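Long-range contact in Dye type peroxidase A (Streptomyces lividans 1326, PDB 6GZW), which probably uses its haem to reduce hydrogen peroxide while oxidising dyes and other substrates, as a dye-decolourising peroxidase: residues 71-76 with 137-142. Residues are numbered along the deposited sequence; the frame is centred on the assembly and turned at random.
Sequences TDVARD and VAFHAL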
ATOM      1  N   THR A  71       8.713  16.765  -7.803  1.00 11.78           N
ATOM      2  CA  THR A  71       7.714  16.224  -8.724  1.00 11.50           C
ATOM      3  C   THR A  71       6.297  16.716  -8.450  1.00 11.92           C
ATOM      4  O   THR A  71       5.380  16.420  -9.251  1.00 12.04           O
ATOM      5  CB  THR A  71       7.679  14.691  -8.600  1.00 11.47           C
ATOM      6  OG1 THR A  71       7.288  14.353  -7.258  1.00 11.93           O
ATOM      7  CG2 THR A  71       9.050  14.082  -8.975  1.00 11.97           C
ATOM      8  N   ASP A  72       6.080  17.417  -7.338  1.00 11.51           N
ATOM      9  CA  ASP A  72       4.768  17.853  -6.853  1.00 11.22           C
ATOM     10  C   ASP A  72       3.866  16.717  -6.306  1.00 10.93           C
ATOM     11  O   ASP A  72       2.748  17.005  -5.914  1.00 11.46           O
ATOM     12  CB  ASP A  72       3.973  18.637  -7.906  1.00 12.53           C
ATOM     13  CG  ASP A  72       4.660  19.915  -8.293  1.00 13.71           C
ATOM     14  OD1 ASP A  72       4.929  20.724  -7.395  1.00 14.89           O
ATOM     15  OD2 ASP A  72       4.857  20.128  -9.497  1.00 17.65           O
ATOM     16  N   VAL A  73       4.360  15.479  -6.238  1.00 10.78           N
ATOM     17  CA  VAL A  73       3.525  14.353  -5.789  1.00 10.69           C
ATOM     18  C   VAL A  73       3.032  14.557  -4.339  1.00 11.14           C
ATOM     19  O   VAL A  73       1.903  14.188  -4.019  1.00 11.22           O
ATOM     20  CB  VAL A  73       4.245  12.988  -5.960  1.00 10.96           C
ATOM     21  CG1 VAL A  73       3.492  11.840  -5.287  1.00 10.50           C
ATOM     22  CG2 VAL A  73       4.445  12.675  -7.431  1.00 11.66           C
ATOM     23  N   ALA A  74       3.890  15.127  -3.483  1.00 11.20           N
ATOM     24  CA  ALA A  74       3.514  15.365  -2.072  1.00 11.52           C
ATOM     25  C   ALA A  74       2.913  16.747  -1.822  1.00 11.62           C
ATOM     26  O   ALA A  74       2.548  17.081  -0.700  1.00 12.42           O
ATOM     27  CB  ALA A  74       4.687  15.090  -1.157  1.00 11.29           C
ATOM     28  N   ARG A  75       2.755  17.545  -2.879  1.00 12.27           N
ATOM     29  CA  ARG A  75       2.357  18.902  -2.717  1.00 13.34           C
ATOM     30  C   ARG A  75       0.961  18.966  -2.074  1.00 13.91           C
ATOM     31  O   ARG A  75       0.067  18.137  -2.388  1.00 11.87           O
ATOM     32  CB  ARG A  75       2.429  19.608  -4.081  1.00 14.43           C
ATOM     33  CG  ARG A  75       2.225  21.090  -4.024  1.00 15.34           C
ATOM     34  CD  ARG A  75       2.523  21.683  -5.371  1.00 16.20           C
ATOM     35  NE  ARG A  75       2.430  23.126  -5.319  1.00 17.61           N
ATOM     36  CZ  ARG A  75       3.123  23.974  -6.071  1.00 18.57           C
ATOM     37  NH1 ARG A  75       4.047  23.554  -6.943  1.00 19.10           N
ATOM     38  NH2 ARG A  75       2.911  25.285  -5.922  1.00 20.01           N
ATOM     39  N   ASP A  76       0.831  19.944  -1.160  1.00 14.93           N
ATOM     40  CA  ASP A  76      -0.361  20.260  -0.356  1.00 15.04           C
ATOM     41  C   ASP A  76      -0.519  19.390   0.891  1.00 14.84           C
ATOM     42  O   ASP A  76      -1.292  19.752   1.790  1.00 14.75           O
ATOM     43  CB  ASP A  76      -1.656  20.247  -1.155  1.00 16.36           C
ATOM     44  CG  ASP A  76      -1.611  21.184  -2.382  1.00 17.63           C
ATOM     45  OD1 ASP A  76      -1.234  22.390  -2.230  1.00 19.24           O
ATOM     46  OD2 ASP A  76      -1.927  20.700  -3.491  1.00 17.48           O
ATOM     47  N   VAL A 137       2.932  11.104   0.178  1.00  9.18           N
ATOM     48  CA  VAL A 137       4.132  11.560   0.897  1.00  9.85           C
ATOM     49  C   VAL A 137       5.183  10.472   0.894  1.00  9.52           C
ATOM     50  O   VAL A 137       6.366  10.720   0.629  1.00  9.83           O
ATOM     51  CB  VAL A 137       3.803  12.006   2.351  1.00 10.25           C
ATOM     52  CG1 VAL A 137       5.066  12.281   3.141  1.00 10.44           C
ATOM     53  CG2 VAL A 137       2.886  13.224   2.340  1.00 10.22           C
ATOM     54  N   ALA A 138       4.786   9.235   1.216  1.00  9.40           N
ATOM     55  CA  ALA A 138       5.752   8.182   1.244  1.00  9.75           C
ATOM     56  C   ALA A 138       6.393   7.902  -0.125  1.00  9.52           C
ATOM     57  O   ALA A 138       7.602   7.732  -0.228  1.00 10.18           O
ATOM     58  CB  ALA A 138       5.115   6.904   1.785  1.00  9.95           C
ATOM     59  N   PHE A 139       5.564   7.807  -1.155  1.00  9.38           N
ATOM     60  CA  PHE A 139       6.075   7.517  -2.498  1.00  9.33           C
ATOM     61  C   PHE A 139       7.026   8.620  -2.983  1.00  9.04           C
ATOM     62  O   PHE A 139       8.115   8.367  -3.500  1.00  9.62           O
ATOM     63  CB  PHE A 139       4.973   7.351  -3.519  1.00  9.39           C
ATOM     64  CG  PHE A 139       5.513   7.005  -4.874  1.00  9.22           C
ATOM     65  CD1 PHE A 139       5.896   5.709  -5.165  1.00  9.44           C
ATOM     66  CD2 PHE A 139       5.776   8.004  -5.815  1.00  9.56           C
ATOM     67  CE1 PHE A 139       6.509   5.386  -6.372  1.00  9.40           C
ATOM     68  CE2 PHE A 139       6.384   7.688  -7.016  1.00  9.33           C
ATOM     69  CZ  PHE A 139       6.727   6.387  -7.324  1.00  9.47           C
ATOM     70  N   HIS A 140       6.603   9.848  -2.768  1.00  9.31           N
ATOM     71  CA  HIS A 140       7.416  11.005  -3.148  1.00  9.49           C
ATOM     72  C   HIS A 140       8.799  10.920  -2.496  1.00  9.80           C
ATOM     73  O   HIS A 140       9.797  11.172  -3.153  1.00 10.05           O
ATOM     74  CB  HIS A 140       6.696  12.284  -2.742  1.00  9.80           C
ATOM     75  CG  HIS A 140       7.499  13.542  -2.855  1.00  9.55           C
ATOM     76  ND1 HIS A 140       8.059  14.170  -1.760  1.00  9.63           N
ATOM     77  CD2 HIS A 140       7.759  14.338  -3.917  1.00  9.76           C
ATOM     78  CE1 HIS A 140       8.671  15.275  -2.164  1.00  9.80           C
ATOM     79  NE2 HIS A 140       8.503  15.398  -3.469  1.00 10.31           N
ATOM     80  N   ALA A 141       8.868  10.525  -1.218  1.00  9.04           N
ATOM     81  CA  ALA A 141      10.157  10.338  -0.564  1.00  9.28           C
ATOM     82  C   ALA A 141      10.970   9.163  -1.123  1.00  9.68           C
ATOM     83  O   ALA A 141      12.174   9.271  -1.370  1.00  9.78           O
ATOM     84  CB  ALA A 141       9.963  10.196   0.925  1.00  9.14           C
ATOM     85  N   LEU A 142      10.324   8.025  -1.357  1.00  9.67           N
ATOM     86  CA  LEU A 142      11.011   6.894  -2.004  1.00 10.21           C
ATOM     87  C   LEU A 142      11.630   7.289  -3.338  1.00 10.29           C
ATOM     88  O   LEU A 142      12.795   7.007  -3.622  1.00 10.71           O
ATOM     89  CB  LEU A 142      10.040   5.731  -2.235  1.00 10.03           C
ATOM     90  CG  LEU A 142      10.562   4.546  -3.066  1.00 10.18           C
ATOM     91  CD1 LEU A 142      11.769   3.858  -2.441  1.00 10.55           C
ATOM     92  CD2 LEU A 142       9.447   3.566  -3.340  1.00 10.36           C
TER
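With CG of His140 swung anti to the backbone nitrogen (chi1 170°), the imidazole leaves helix 135-149 and reaches into the loop; the Thr71 torsion of 62° sets OG1 between backbone N and carbonyl carbon, at the rim of that ring. Ala74 puts its methyl over one face of the imidazole, a CH-pi contact with CB 3.8 Å from the ring centroid and displaced from the centre toward the CG-ND1 edge, with ND1 3.5 Å from Ala74 CB. Thr71 OG1 lies instead in the ring plane, 3.4 Å from His140 CD2. The same oxygen accepts from Val73 N at 3.3 Å, closing an ST turn that overlaps the type I turn from Asp72 to Arg75. Asp70, just before the loop segment, hydrogen-bonds His140 NE2 through one carboxylate oxygen and Asp72 N through the other, so a single side chain ties the imidazole to the turn and should limit its rotation.

Beside the ring, Val73 packs CB against His140 CB at 4.1 Å, while its CG1 meets the edge of Phe139 more loosely. Phe139 also makes an edge-to-face contact with His307 of the second subunit, whose Lys249 hydrogen-bonds Thr71 O. The turn thus touches both helix and second subunit: a loop anchored on helix 135-149, which itself packs on strands 29-37 and 126-132 in the ferredoxin-like N-terminal half of the Dyp-type peroxidase fold.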